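Long-range contacts in putative short-chain dehydrogenase/reductase (Corynebacterium glutamicum, PDB 3E9N), which probably acts as an oxidoreductase of the short-chain dehydrogenase/reductase family, perhaps reducing acetoacetyl-CoA, although its true substrate is not established: residues I19-D24 against E205-I210; E51-D56 against V67-N72; D77-A82 against A111-Q116; H100-L105 against T144-S149; V171-P176 against I222-V227. All blocks are in the same frame, centred on the assembly; numbering follows the deposited sequence.

How the contacts relate
The five contacts sample a Rossmann-type sheet and both of its helical layers. Contacts 2, 3 and 5 all reach the seven-stranded parallel sheet: contact 2 at the edge strand 50-54, contact 3 near the middle and contact 5 at the other edge, with the centres of contacts 2 and 5 about 26 Å apart. Contact 1 pairs residues far apart in the chain, and the loop it closes contains contacts 2, 3 and 4. It touches contact 3 through Val80 and contact 5 through Ile206 and Ala209. Contacts 3 and 4 share helix 95-124, their centres about 18 Å apart, and both touch the third subunit, whereas contacts 1 and 5 touch the second. Several elements that pack the core thus also meet neighbouring subunits.

Contact 1. Residues I19-D24 against E205-I210; sequences IEIVKD and EIANAI
The methyl of Ala207 is the small bump around which helices 16-25 and 203-214 fit together. Its CB sits in a shallow hollow formed by one turn of the opposite helix: Glu20 O is 3.5 Å from Ala207 CB, the CB of Glu20 forms one wall, and Ile21 and Asp24 complete the rim. So small a side chain lets the backbones come close, with the CA atoms of Ile21 and Ala207 only 4.5 Å apart and the axes of the two short segments approaching to 8.3 Å at a crossing angle of -44°.

Ile21 provides the reciprocal bump. Its CG1 lies anti to the carbonyl carbon (chi1 -66°) and the chain then runs on extended, which carries CD1 past Ala207 to the next turn of the partner helix. There Ile21 CD1 meets Ile210 CD1 at 3.3 Å, a tight fit, the two side chains crossing at about a right angle. Ile21 CD1 also brushes Ile206 CG2 at 4.3 Å. Beneath them, both Ile21 and Ile210 rest on Val80 of the sheet.

On the other flank the groove is polar. A water donates to Asp24 OD2 at 2.8 Å and to Ala207 O at 3.1 Å, bridging side chain and backbone, while salt bridges to Arg27 and Arg211 hold the carboxylate in place. Helix 16-25 follows the first strand of the sheet and helix 203-214 precedes the last, and their close packing side by side over one face of the parallel sheet belongs to one of the two helical layers of a Rossmann fold.

Contact 2. Residues E51-D56 against V67-N72; sequences EPIESD and VDKLKN
This is an apolar side-chain contact in which Ile53, on the edge strand 50-54, is covered by the irregular loop 67-72, part of the connection that carries the chain from helix 57-63 back to strand 78-81. The two branches of Ile53 have separate partners. Ile53 CG2 meets Val67 CG1 at 4.1 Å, while the CD1 end reaches Leu70 CD2 at 3.8 Å. The branching explains the division: with CG1 anti to the carbonyl carbon (chi1 -57°), CG2 is turned anti to the backbone N, and the two arms spread along the loop.

Lys69 lies alongside in the opposite sense, its aliphatic CD 4.2 Å from Ile53 CG2, so that a charged residue contributes aliphatic surface at the margin of the contact. Its NZ stops 3.9 Å from Pro52 O, too long for a bond. Toward the end of the segment, Val67 CG2 is 4.4 Å from Ser55 OG, a hydroxyl whose polar partner is Glu60 on the following helix.

The loop is shaped locally by its own bonds. Leu70 N donates to Val67 O at 2.7 Å and turns the backbone, placing Val67 and Leu70 on the side that faces Ile53. Asp68 and Lys71 point elsewhere and form a salt bridge, Lys71 NZ to Asp68 OD1 at 2.8 Å. Deeper in, Ile53 and Leu70 both touch Tyr32 of the neighbouring strand. The chain between strands 50-54 and 78-81 passes over strands 30-35 and 7-11, the long beta-alpha-beta crossover through which a Rossmann fold passes from its first half to its second.

Contact 3. Residues D77-A82 against A111-Q116; sequences DTLVHA and AELSRQ
The imidazole of His81 is approached at its edge by helix 95-124: Ser114 OG and the methyl CD2 of Leu113 both lie near the ring plane, while the ring of Tyr130, from the adjoining strand, meets it with the two planes at a small angle. The polar edge contact is a hydrogen bond, His81 NE2 donating to Ser114 OG at 2.9 Å. It is bent, with an angle of 139° at the hydrogen, and the oxygen stands 21° out of the ring plane. Ser114 OG passes the interaction on to Pro110 O, one turn back along its own helix, so this buried hydroxyl both receives and gives a bond and ties ring to backbone.

Leu113 CD2 serves two neighbours, 4.1 Å from His81 CE1 and 4.0 Å from Leu79 CD1. The side chain of Leu79 stretches from the strand with CG anti to its nitrogen (chi1 171°), and its other methyl, CD2, comes to 3.8 Å from Ser114 OG.

On the far side of the helix lies a second flat pair. Arg115 grips the Glu112 carboxylate side-on, NE to OE1 at 2.8 Å and NH1 to OE2 at 2.7 Å, and Gln116 NE2 adds another bond to OE2; this face packs against the third subunit.

Strand and helix run nearly antiparallel, the axes of the two short segments 10.2 Å apart at closest approach. Strand 78-81 opens the second half of a Rossmann sheet, and His81-Ala82 probably occupies the place where many short-chain dehydrogenases begin their Asn-Asn-Ala-Gly motif.

Contact 4. Residues H100-L105 against T144-S149; sequences HAHLDL and TIYAAS
Ser149, whose CB touches Leu103 CD2 at 3.9 Å, turns its hydroxyl back onto its own helix. With OG set between the backbone N and the carbonyl carbon (chi1 55°), it lies 3.0 Å from Ile145 O and 3.1 Å from Tyr146 O; the single proton can serve either, and which one is not settled. The polar end is thus occupied within the helix, and the side that meets the neighbouring helix is largely carbon.

His102 makes the broadest contact. Its CB and the root of its ring rest on Ile145 CG2, 3.7 Å from His102 CB, the two side chains crossing at about a right angle. Farther out, its ring meets that of Tyr146 obliquely, centroids 4.6 Å apart and planes at 49°, although the atoms there are modelled too close and the detail is doubtful. The two segments run nearly parallel, 18° apart.

Tyr146 heads a Tyr-Ala-Ala-Ser sequence that matches the start of the Tyr-Xaa-Xaa-Xaa-Lys motif of short-chain dehydrogenases, so His102 probably borders the tyrosine that is catalytic in relatives. The chemistry implies that the helices meet through carbon surfaces and one oblique ring pair, while the Ser149 hydroxyl is spent on its own helix.

Contact 5. Residues V171-P176 against I222-V227; sequences VSTVSP and ITNVDV
Two torsions bring Thr173 and Asn224 together: Thr173 holds OG1 between its backbone N and carbonyl carbon (chi1 55°), while Asn224 extends CG anti to its own nitrogen, placing the amide beside the neighbouring strand. Thr173 OG1 then donates to Asn224 OD1 over 2.5 Å, so short that the exact length is doubtful. The other end of the amide is used as well, Asn224 ND2 reaching Asp226 OD2 at 2.8 Å, an almost straight bond that leaves in the amide plane but lands above the plane of the carboxylate. Ser175 OG stands 2.7 Å from Asn224 OD1, next to this polar row. One residue before Thr173, on the opposite face, Ser172 OG donates to Ile222 O at 2.7 Å.

Behind the side chains, the backbones pair in parallel register, Thr173 with Asn224, Val174 with Val225 and Ser175 with Asp226. Thr173 N binds Thr223 O and Val225 N returns to Thr173 O; the next pair begins with Ser175 N to Val225 O at 2.8 Å, practically linear at 179°, and closes with Val227 N to Ser175 O at 2.9 Å. These are the last two strands of the Rossmann sheet, connected through helix 203-214.

That helix covers the face bearing Val174 and Val227, where Val174 CG1 touches Val227 CG2 at 4.1 Å and Val174 packs on Ala209. Helix 144-164 covers the Thr173 and Asn224 face, meeting them with Ala157 and Arg154. Along its outer edge, strand 220-229 pairs antiparallel with a strand of the second subunit, and the sheet continues across that interface.

Contact 1. Residues I19-D24 against E205-I210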
# COMPACT_ATOMS: atom_id res chain seq x y z
N ILE A 19 -9.22 23.16 -17.28
CA ILE A 19 -10.26 24.16 -17.52
C ILE A 19 -11.23 24.27 -16.36
O ILE A 19 -11.50 25.39 -15.88
CB ILE A 19 -11.04 23.87 -18.83
CG1 ILE A 19 -10.12 24.12 -20.05
CG2 ILE A 19 -12.34 24.73 -18.91
CD1 ILE A 19 -10.54 23.36 -21.34
N GLU A 20 -11.77 23.14 -15.90
CA GLU A 20 -12.69 23.19 -14.76
C GLU A 20 -11.98 23.69 -13.49
O GLU A 20 -12.58 24.41 -12.68
CB GLU A 20 -13.39 21.84 -14.51
CG GLU A 20 -14.28 21.32 -15.64
CD GLU A 20 -15.40 22.27 -15.99
OE1 GLU A 20 -15.69 22.41 -17.19
OE2 GLU A 20 -15.96 22.94 -15.09
N ILE A 21 -10.72 23.32 -13.30
CA ILE A 21 -9.97 23.77 -12.12
C ILE A 21 -9.75 25.30 -12.19
O ILE A 21 -9.92 26.02 -11.20
CB ILE A 21 -8.62 23.02 -11.96
CG1 ILE A 21 -8.91 21.53 -11.66
CG2 ILE A 21 -7.74 23.70 -10.91
CD1 ILE A 21 -7.71 20.58 -11.81
N VAL A 22 -9.40 25.80 -13.37
CA VAL A 22 -9.21 27.25 -13.50
C VAL A 22 -10.50 28.01 -13.21
O VAL A 22 -10.47 29.02 -12.49
CB VAL A 22 -8.67 27.68 -14.88
CG1 VAL A 22 -8.82 29.18 -15.03
CG2 VAL A 22 -7.20 27.25 -15.05
N LYS A 23 -11.63 27.54 -13.76
CA LYS A 23 -12.90 28.23 -13.51
C LYS A 23 -13.21 28.21 -12.01
O LYS A 23 -13.69 29.20 -11.48
CB LYS A 23 -14.08 27.66 -14.33
CG LYS A 23 -13.76 27.34 -15.78
CD LYS A 23 -14.97 27.31 -16.77
CE LYS A 23 -16.07 26.35 -16.28
NZ LYS A 23 -16.64 25.49 -17.38
N ASP A 24 -12.91 27.12 -11.31
CA ASP A 24 -13.27 27.05 -9.88
C ASP A 24 -12.44 28.00 -9.04
O ASP A 24 -12.99 28.74 -8.23
CB ASP A 24 -13.15 25.63 -9.30
CG ASP A 24 -13.49 25.57 -7.83
OD1 ASP A 24 -14.68 25.46 -7.53
OD2 ASP A 24 -12.62 25.63 -6.93
N GLU A 205 -15.61 17.11 -11.24
CA GLU A 205 -15.46 16.41 -9.95
C GLU A 205 -14.03 16.50 -9.43
O GLU A 205 -13.80 16.56 -8.23
CB GLU A 205 -15.88 14.94 -10.08
CG GLU A 205 -17.22 14.74 -10.83
CD GLU A 205 -18.40 15.14 -9.98
OE1 GLU A 205 -18.38 14.79 -8.77
OE2 GLU A 205 -19.35 15.81 -10.50
N ILE A 206 -13.08 16.55 -10.36
CA ILE A 206 -11.68 16.81 -10.01
C ILE A 206 -11.47 18.24 -9.48
O ILE A 206 -10.82 18.45 -8.43
CB ILE A 206 -10.76 16.49 -11.21
CG1 ILE A 206 -11.02 15.04 -11.70
CG2 ILE A 206 -9.29 16.72 -10.82
CD1 ILE A 206 -10.58 13.98 -10.66
N ALA A 207 -12.07 19.22 -10.18
CA ALA A 207 -12.11 20.61 -9.67
C ALA A 207 -12.73 20.66 -8.25
O ALA A 207 -12.13 21.23 -7.36
CB ALA A 207 -12.85 21.52 -10.64
N ASN A 208 -13.89 20.03 -8.03
CA ASN A 208 -14.45 19.92 -6.66
C ASN A 208 -13.48 19.27 -5.67
O ASN A 208 -13.41 19.70 -4.51
CB ASN A 208 -15.82 19.20 -6.62
CG ASN A 208 -16.81 19.83 -7.59
OD1 ASN A 208 -16.60 20.93 -8.05
ND2 ASN A 208 -17.85 19.10 -7.97
N ALA A 209 -12.75 18.24 -6.11
CA ALA A 209 -11.82 17.60 -5.19
C ALA A 209 -10.76 18.60 -4.78
O ALA A 209 -10.39 18.65 -3.61
CB ALA A 209 -11.17 16.34 -5.81
N ILE A 210 -10.30 19.39 -5.75
CA ILE A 210 -9.29 20.41 -5.46
C ILE A 210 -9.83 21.46 -4.52
O ILE A 210 -9.20 21.81 -3.54
CB ILE A 210 -8.61 20.97 -6.74
CG1 ILE A 210 -7.55 19.98 -7.17
CG2 ILE A 210 -7.94 22.32 -6.44
CD1 ILE A 210 -7.39 19.86 -8.57
O HOH W 1 -10.75 23.89 -8.13

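Contact 2. Residues E51-D56 against V67-N72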
# COMPACT_ATOMS: atom_id res chain seq x y z
N GLU A 51 -4.88 34.76 -15.76
CA GLU A 51 -3.71 35.09 -16.56
C GLU A 51 -3.17 33.89 -17.34
O GLU A 51 -2.41 33.08 -16.81
CB GLU A 51 -2.61 35.67 -15.67
N PRO A 52 -3.53 33.80 -18.63
CA PRO A 52 -3.10 32.70 -19.49
C PRO A 52 -1.62 32.73 -19.84
O PRO A 52 -1.07 33.78 -20.15
CB PRO A 52 -3.93 32.89 -20.76
CG PRO A 52 -4.27 34.39 -20.81
CD PRO A 52 -4.09 34.94 -19.39
N ILE A 53 -0.98 31.58 -19.76
CA ILE A 53 0.39 31.48 -20.13
C ILE A 53 0.53 30.32 -21.10
O ILE A 53 0.40 29.17 -20.72
CB ILE A 53 1.28 31.21 -18.91
CG1 ILE A 53 1.09 32.29 -17.87
CG2 ILE A 53 2.74 31.09 -19.30
CD1 ILE A 53 1.48 31.84 -16.53
N GLU A 54 0.80 30.64 -22.36
CA GLU A 54 1.09 29.61 -23.34
C GLU A 54 2.51 29.16 -23.07
O GLU A 54 3.42 29.98 -22.94
CB GLU A 54 0.99 30.14 -24.76
N SER A 55 2.69 27.85 -23.00
CA SER A 55 3.90 27.32 -22.44
C SER A 55 4.06 25.91 -22.90
O SER A 55 3.09 25.16 -22.99
CB SER A 55 3.80 27.33 -20.92
OG SER A 55 5.04 26.95 -20.36
N ASP A 56 5.31 25.58 -23.21
CA ASP A 56 5.75 24.23 -23.51
C ASP A 56 6.43 23.91 -22.18
O ASP A 56 7.53 24.39 -21.92
CB ASP A 56 6.76 24.31 -24.67
CG ASP A 56 7.57 23.02 -24.89
OD1 ASP A 56 7.61 22.14 -23.99
OD2 ASP A 56 8.22 22.91 -25.96
N VAL A 67 9.41 29.15 -15.66
CA VAL A 67 8.51 29.88 -16.54
C VAL A 67 8.56 31.39 -16.21
O VAL A 67 8.05 31.81 -15.19
CB VAL A 67 7.09 29.41 -16.33
CG1 VAL A 67 6.19 30.14 -17.25
CG2 VAL A 67 6.98 27.91 -16.53
N ASP A 68 9.19 32.21 -17.07
CA ASP A 68 9.43 33.65 -16.78
C ASP A 68 8.24 34.36 -16.14
O ASP A 68 8.42 35.11 -15.17
CB ASP A 68 9.84 34.42 -18.05
CG ASP A 68 11.35 34.21 -18.43
OD1 ASP A 68 12.27 33.87 -17.60
OD2 ASP A 68 11.59 34.41 -19.62
N LYS A 69 7.04 34.15 -16.68
CA LYS A 69 5.85 34.81 -16.17
C LYS A 69 5.41 34.34 -14.75
O LYS A 69 4.50 34.92 -14.17
CB LYS A 69 4.69 34.65 -17.13
CG LYS A 69 4.68 35.68 -18.32
CD LYS A 69 3.94 35.07 -19.57
CE LYS A 69 3.46 36.15 -20.61
NZ LYS A 69 1.91 36.28 -20.58
N LEU A 70 6.10 33.35 -14.19
CA LEU A 70 5.77 32.92 -12.82
C LEU A 70 6.88 33.38 -11.93
O LEU A 70 6.79 33.24 -10.70
CB LEU A 70 5.62 31.39 -12.68
CG LEU A 70 4.48 30.71 -13.45
CD1 LEU A 70 4.47 29.15 -13.18
CD2 LEU A 70 3.13 31.33 -13.13
N LYS A 71 7.93 33.91 -12.54
CA LYS A 71 9.11 34.25 -11.74
C LYS A 71 8.91 35.41 -10.74
O LYS A 71 9.58 35.47 -9.72
CB LYS A 71 10.30 34.53 -12.64
CG LYS A 71 11.19 33.31 -12.89
CD LYS A 71 11.87 33.46 -14.27
CE LYS A 71 12.71 32.23 -14.62
NZ LYS A 71 13.72 32.57 -15.65
N ASN A 72 7.98 36.31 -11.03
CA ASN A 72 7.78 37.45 -10.18
C ASN A 72 6.86 37.15 -9.00
O ASN A 72 6.65 38.00 -8.21
CB ASN A 72 7.17 38.61 -11.02
CG ASN A 72 5.68 38.49 -11.17
OD1 ASN A 72 4.92 38.94 -10.32
ND2 ASN A 72 5.24 37.83 -12.23

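Contact 3. Residues D77-A82 against A111-Q116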
# COMPACT_ATOMS: atom_id res chain seq x y z
N ASP A 77 -0.45 30.55 -3.34
CA ASP A 77 -1.38 29.91 -2.38
C ASP A 77 -1.75 28.48 -2.80
O ASP A 77 -1.85 27.61 -1.97
CB ASP A 77 -2.64 30.77 -2.21
CG ASP A 77 -2.31 32.15 -1.67
OD1 ASP A 77 -2.18 32.28 -0.44
OD2 ASP A 77 -2.14 33.11 -2.47
N THR A 78 -1.94 28.28 -4.11
CA THR A 78 -2.40 27.04 -4.66
C THR A 78 -1.61 26.76 -5.96
O THR A 78 -1.58 27.58 -6.90
CB THR A 78 -3.94 27.13 -4.99
OG1 THR A 78 -4.65 27.53 -3.82
CG2 THR A 78 -4.49 25.81 -5.47
N LEU A 79 -0.99 25.59 -6.00
CA LEU A 79 -0.31 25.09 -7.18
C LEU A 79 -0.90 23.70 -7.49
O LEU A 79 -0.83 22.77 -6.66
CB LEU A 79 1.18 24.95 -6.85
CG LEU A 79 2.09 24.24 -7.88
CD1 LEU A 79 2.03 24.88 -9.34
CD2 LEU A 79 3.57 24.07 -7.34
N VAL A 80 -1.47 23.57 -8.68
CA VAL A 80 -2.12 22.32 -9.09
C VAL A 80 -1.45 21.82 -10.37
O VAL A 80 -1.44 22.51 -11.37
CB VAL A 80 -3.60 22.56 -9.40
CG1 VAL A 80 -4.29 21.25 -10.01
CG2 VAL A 80 -4.31 23.08 -8.15
N HIS A 81 -0.92 20.60 -10.32
CA HIS A 81 -0.17 20.02 -11.39
C HIS A 81 -1.15 19.11 -12.15
O HIS A 81 -1.36 17.97 -11.76
CB HIS A 81 1.02 19.19 -10.86
CG HIS A 81 2.06 19.96 -10.09
ND1 HIS A 81 2.93 20.86 -10.68
CD2 HIS A 81 2.38 19.95 -8.77
CE1 HIS A 81 3.75 21.36 -9.77
NE2 HIS A 81 3.45 20.81 -8.60
N ALA A 82 -1.82 19.67 -13.17
CA ALA A 82 -2.67 18.89 -14.07
C ALA A 82 -2.05 18.66 -15.48
O ALA A 82 -2.70 18.13 -16.34
CB ALA A 82 -4.04 19.55 -14.20
N ALA A 111 7.96 17.96 -9.62
CA ALA A 111 9.02 18.15 -8.66
C ALA A 111 9.80 19.46 -8.88
O ALA A 111 10.13 20.14 -7.93
CB ALA A 111 9.99 17.00 -8.71
N GLU A 112 10.17 19.77 -10.11
CA GLU A 112 11.10 20.90 -10.31
C GLU A 112 10.36 22.25 -10.36
O GLU A 112 10.85 23.24 -9.84
CB GLU A 112 11.93 20.66 -11.59
CG GLU A 112 12.62 21.93 -12.19
CD GLU A 112 13.85 22.36 -11.38
OE1 GLU A 112 14.27 21.63 -10.44
OE2 GLU A 112 14.35 23.47 -11.67
N LEU A 113 9.15 22.27 -10.95
CA LEU A 113 8.27 23.42 -10.81
C LEU A 113 7.94 23.73 -9.36
O LEU A 113 7.89 24.90 -8.98
CB LEU A 113 6.95 23.29 -11.60
CG LEU A 113 6.02 24.55 -11.55
CD1 LEU A 113 6.70 25.78 -12.08
CD2 LEU A 113 4.70 24.37 -12.31
N SER A 114 7.72 22.71 -8.54
CA SER A 114 7.43 22.99 -7.14
C SER A 114 8.70 23.52 -6.49
O SER A 114 8.65 24.33 -5.59
CB SER A 114 6.97 21.74 -6.39
OG SER A 114 5.88 21.13 -7.01
N ARG A 115 9.86 23.03 -6.90
CA ARG A 115 11.07 23.50 -6.27
C ARG A 115 11.29 24.99 -6.63
O ARG A 115 11.69 25.81 -5.79
CB ARG A 115 12.26 22.62 -6.70
CG ARG A 115 13.60 22.90 -5.94
CD ARG A 115 14.89 22.41 -6.71
NE ARG A 115 15.00 22.98 -8.07
CZ ARG A 115 15.52 24.19 -8.34
NH1 ARG A 115 15.57 24.66 -9.60
NH2 ARG A 115 15.94 24.96 -7.34
N GLN A 116 11.01 25.34 -7.89
CA GLN A 116 11.29 26.70 -8.35
C GLN A 116 10.33 27.65 -7.64
O GLN A 116 10.71 28.79 -7.38
CB GLN A 116 11.17 26.84 -9.90
CG GLN A 116 12.20 26.01 -10.71
CD GLN A 116 11.76 25.80 -12.15
OE1 GLN A 116 10.70 26.30 -12.54
NE2 GLN A 116 12.54 25.05 -12.94

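Contact 4. Residues H100-L105 against T144-S149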
# COMPACT_ATOMS: atom_id res chain seq x y z
N HIS A 100 10.83 8.84 -21.42
CA HIS A 100 11.30 10.20 -21.14
C HIS A 100 10.12 11.18 -21.16
O HIS A 100 9.98 12.02 -20.29
CB HIS A 100 12.36 10.65 -22.15
CG HIS A 100 13.69 10.00 -21.96
ND1 HIS A 100 14.43 10.14 -20.80
CD2 HIS A 100 14.42 9.21 -22.78
CE1 HIS A 100 15.56 9.46 -20.92
NE2 HIS A 100 15.58 8.89 -22.11
N ALA A 101 9.26 11.04 -22.15
CA ALA A 101 8.11 11.94 -22.25
C ALA A 101 7.23 11.86 -20.98
O ALA A 101 6.89 12.88 -20.35
CB ALA A 101 7.31 11.61 -23.50
N HIS A 102 6.82 10.65 -20.62
CA HIS A 102 6.01 10.47 -19.43
C HIS A 102 6.66 10.91 -18.11
O HIS A 102 6.02 11.64 -17.35
CB HIS A 102 5.61 9.03 -19.29
CG HIS A 102 4.29 8.74 -19.88
ND1 HIS A 102 3.11 8.94 -19.19
CD2 HIS A 102 3.95 8.25 -21.10
CE1 HIS A 102 2.10 8.58 -19.97
NE2 HIS A 102 2.58 8.15 -21.13
N LEU A 103 7.87 10.44 -17.83
CA LEU A 103 8.53 10.77 -16.58
C LEU A 103 8.81 12.24 -16.54
O LEU A 103 8.72 12.83 -15.47
CB LEU A 103 9.86 10.03 -16.40
CG LEU A 103 9.62 8.56 -16.15
CD1 LEU A 103 10.94 7.79 -15.99
CD2 LEU A 103 8.74 8.40 -14.93
N ASP A 104 9.22 12.83 -17.66
CA ASP A 104 9.52 14.27 -17.66
C ASP A 104 8.25 15.03 -17.22
O ASP A 104 8.24 15.80 -16.27
CB ASP A 104 9.90 14.77 -19.07
CG ASP A 104 11.37 14.56 -19.39
OD1 ASP A 104 11.75 14.78 -20.56
OD2 ASP A 104 12.13 14.16 -18.48
N LEU A 105 7.18 14.75 -17.92
CA LEU A 105 5.99 15.52 -17.72
C LEU A 105 5.23 15.18 -16.43
O LEU A 105 4.75 16.08 -15.79
CB LEU A 105 5.08 15.38 -18.93
CG LEU A 105 3.86 16.28 -18.90
CD1 LEU A 105 4.30 17.73 -18.82
CD2 LEU A 105 3.05 16.01 -20.19
N THR A 144 3.50 -0.51 -18.61
CA THR A 144 4.60 -0.52 -17.69
C THR A 144 5.01 0.93 -17.36
O THR A 144 5.34 1.24 -16.22
CB THR A 144 5.75 -1.32 -18.35
OG1 THR A 144 6.25 -2.33 -17.46
CG2 THR A 144 6.86 -0.42 -18.83
N ILE A 145 4.93 1.81 -18.34
CA ILE A 145 5.36 3.18 -18.16
C ILE A 145 4.35 3.96 -17.34
O ILE A 145 4.72 4.83 -16.55
CB ILE A 145 5.55 3.86 -19.54
CG1 ILE A 145 6.61 3.11 -20.33
CG2 ILE A 145 5.92 5.33 -19.37
CD1 ILE A 145 6.84 3.62 -21.73
N TYR A 146 3.07 3.65 -17.50
CA TYR A 146 2.07 4.39 -16.80
C TYR A 146 2.08 4.04 -15.34
O TYR A 146 2.09 4.92 -14.51
CB TYR A 146 0.70 4.24 -17.47
CG TYR A 146 0.87 4.38 -18.98
CD1 TYR A 146 1.73 5.34 -19.51
CD2 TYR A 146 0.23 3.51 -19.87
CE1 TYR A 146 1.93 5.46 -20.89
CE2 TYR A 146 0.42 3.63 -21.27
CZ TYR A 146 1.27 4.61 -21.76
OH TYR A 146 1.50 4.74 -23.10
N ALA A 147 2.18 2.75 -15.03
CA ALA A 147 2.31 2.27 -13.65
C ALA A 147 3.51 2.91 -12.97
O ALA A 147 3.42 3.36 -11.83
CB ALA A 147 2.43 0.74 -13.63
N ALA A 148 4.62 3.02 -13.68
CA ALA A 148 5.82 3.48 -13.03
C ALA A 148 5.75 4.95 -12.68
O ALA A 148 6.11 5.37 -11.57
CB ALA A 148 7.03 3.17 -13.84
N SER A 149 5.26 5.75 -13.61
CA SER A 149 5.17 7.17 -13.38
C SER A 149 4.11 7.51 -12.36
O SER A 149 4.30 8.42 -11.57
CB SER A 149 4.92 7.93 -14.66
OG SER A 149 3.77 7.40 -15.29

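Contact 5. Residues V171-P176 against I222-V227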
# COMPACT_ATOMS: atom_id res chain seq x y z
N VAL A 171 0.37 19.34 1.09
CA VAL A 171 0.62 18.59 -0.10
C VAL A 171 -0.49 17.55 -0.22
O VAL A 171 -0.81 16.87 0.74
CB VAL A 171 1.97 17.93 -0.08
CG1 VAL A 171 2.21 17.21 -1.41
CG2 VAL A 171 3.07 18.98 0.11
N SER A 172 -1.07 17.45 -1.42
CA SER A 172 -2.18 16.58 -1.62
C SER A 172 -2.17 15.91 -2.99
O SER A 172 -1.69 16.47 -3.99
CB SER A 172 -3.46 17.36 -1.39
OG SER A 172 -4.56 16.48 -1.53
N THR A 173 -2.69 14.68 -3.03
CA THR A 173 -2.81 13.95 -4.26
C THR A 173 -4.23 13.61 -4.52
O THR A 173 -4.91 13.01 -3.71
CB THR A 173 -2.05 12.63 -4.21
OG1 THR A 173 -2.52 11.89 -3.08
CG2 THR A 173 -0.57 12.88 -4.06
N VAL A 174 -4.71 13.98 -5.67
CA VAL A 174 -6.01 13.60 -6.05
C VAL A 174 -5.77 12.48 -7.04
O VAL A 174 -5.09 12.71 -8.03
CB VAL A 174 -6.76 14.81 -6.67
CG1 VAL A 174 -8.07 14.35 -7.34
CG2 VAL A 174 -6.98 15.88 -5.57
N SER A 175 -6.31 11.28 -6.78
CA SER A 175 -5.97 10.13 -7.65
C SER A 175 -7.16 9.56 -8.40
O SER A 175 -7.94 8.75 -7.86
CB SER A 175 -5.30 9.00 -6.86
OG SER A 175 -4.54 9.51 -5.78
N PRO A 176 -7.33 9.98 -9.64
CA PRO A 176 -8.35 9.32 -10.48
C PRO A 176 -7.93 7.91 -10.94
O PRO A 176 -6.75 7.58 -11.00
CB PRO A 176 -8.46 10.24 -11.70
CG PRO A 176 -7.36 11.29 -11.53
CD PRO A 176 -6.48 10.91 -10.38
N ILE A 222 -5.87 17.32 3.85
CA ILE A 222 -6.49 16.25 3.09
C ILE A 222 -5.37 15.85 2.18
O ILE A 222 -5.11 16.53 1.14
CB ILE A 222 -7.68 16.75 2.29
CG1 ILE A 222 -8.60 17.59 3.20
CG2 ILE A 222 -8.41 15.57 1.50
CD1 ILE A 222 -9.44 16.73 4.17
N THR A 223 -4.66 14.79 2.55
CA THR A 223 -3.51 14.37 1.77
C THR A 223 -3.84 13.54 0.52
O THR A 223 -3.08 13.55 -0.47
CB THR A 223 -2.51 13.57 2.68
OG1 THR A 223 -3.13 12.37 3.13
CG2 THR A 223 -2.16 14.42 3.88
N ASN A 224 -4.92 12.77 0.55
CA ASN A 224 -5.23 12.01 -0.63
C ASN A 224 -6.74 11.84 -0.84
O ASN A 224 -7.51 11.78 0.11
CB ASN A 224 -4.43 10.68 -0.71
CG ASN A 224 -4.74 9.87 -1.98
OD1 ASN A 224 -4.22 10.12 -3.14
ND2 ASN A 224 -5.62 8.86 -1.79
N VAL A 225 -7.15 11.86 -2.10
CA VAL A 225 -8.58 11.70 -2.45
C VAL A 225 -8.60 10.71 -3.59
O VAL A 225 -8.01 10.96 -4.62
CB VAL A 225 -9.25 13.01 -2.92
CG1 VAL A 225 -10.67 12.78 -3.31
CG2 VAL A 225 -9.16 14.14 -1.84
N ASP A 226 -9.19 9.53 -3.40
CA ASP A 226 -9.25 8.54 -4.47
C ASP A 226 -10.60 8.68 -5.21
O ASP A 226 -11.65 8.69 -4.61
CB ASP A 226 -8.95 7.14 -3.90
CG ASP A 226 -7.51 7.05 -3.32
OD1 ASP A 226 -7.35 6.67 -2.10
OD2 ASP A 226 -6.51 7.40 -4.04
N VAL A 227 -10.53 8.87 -6.52
CA VAL A 227 -11.69 9.22 -7.34
C VAL A 227 -11.90 8.13 -8.41
O VAL A 227 -10.95 7.70 -9.03
CB VAL A 227 -11.47 10.63 -8.03
CG1 VAL A 227 -12.63 10.98 -8.92
CG2 VAL A 227 -11.24 11.70 -7.00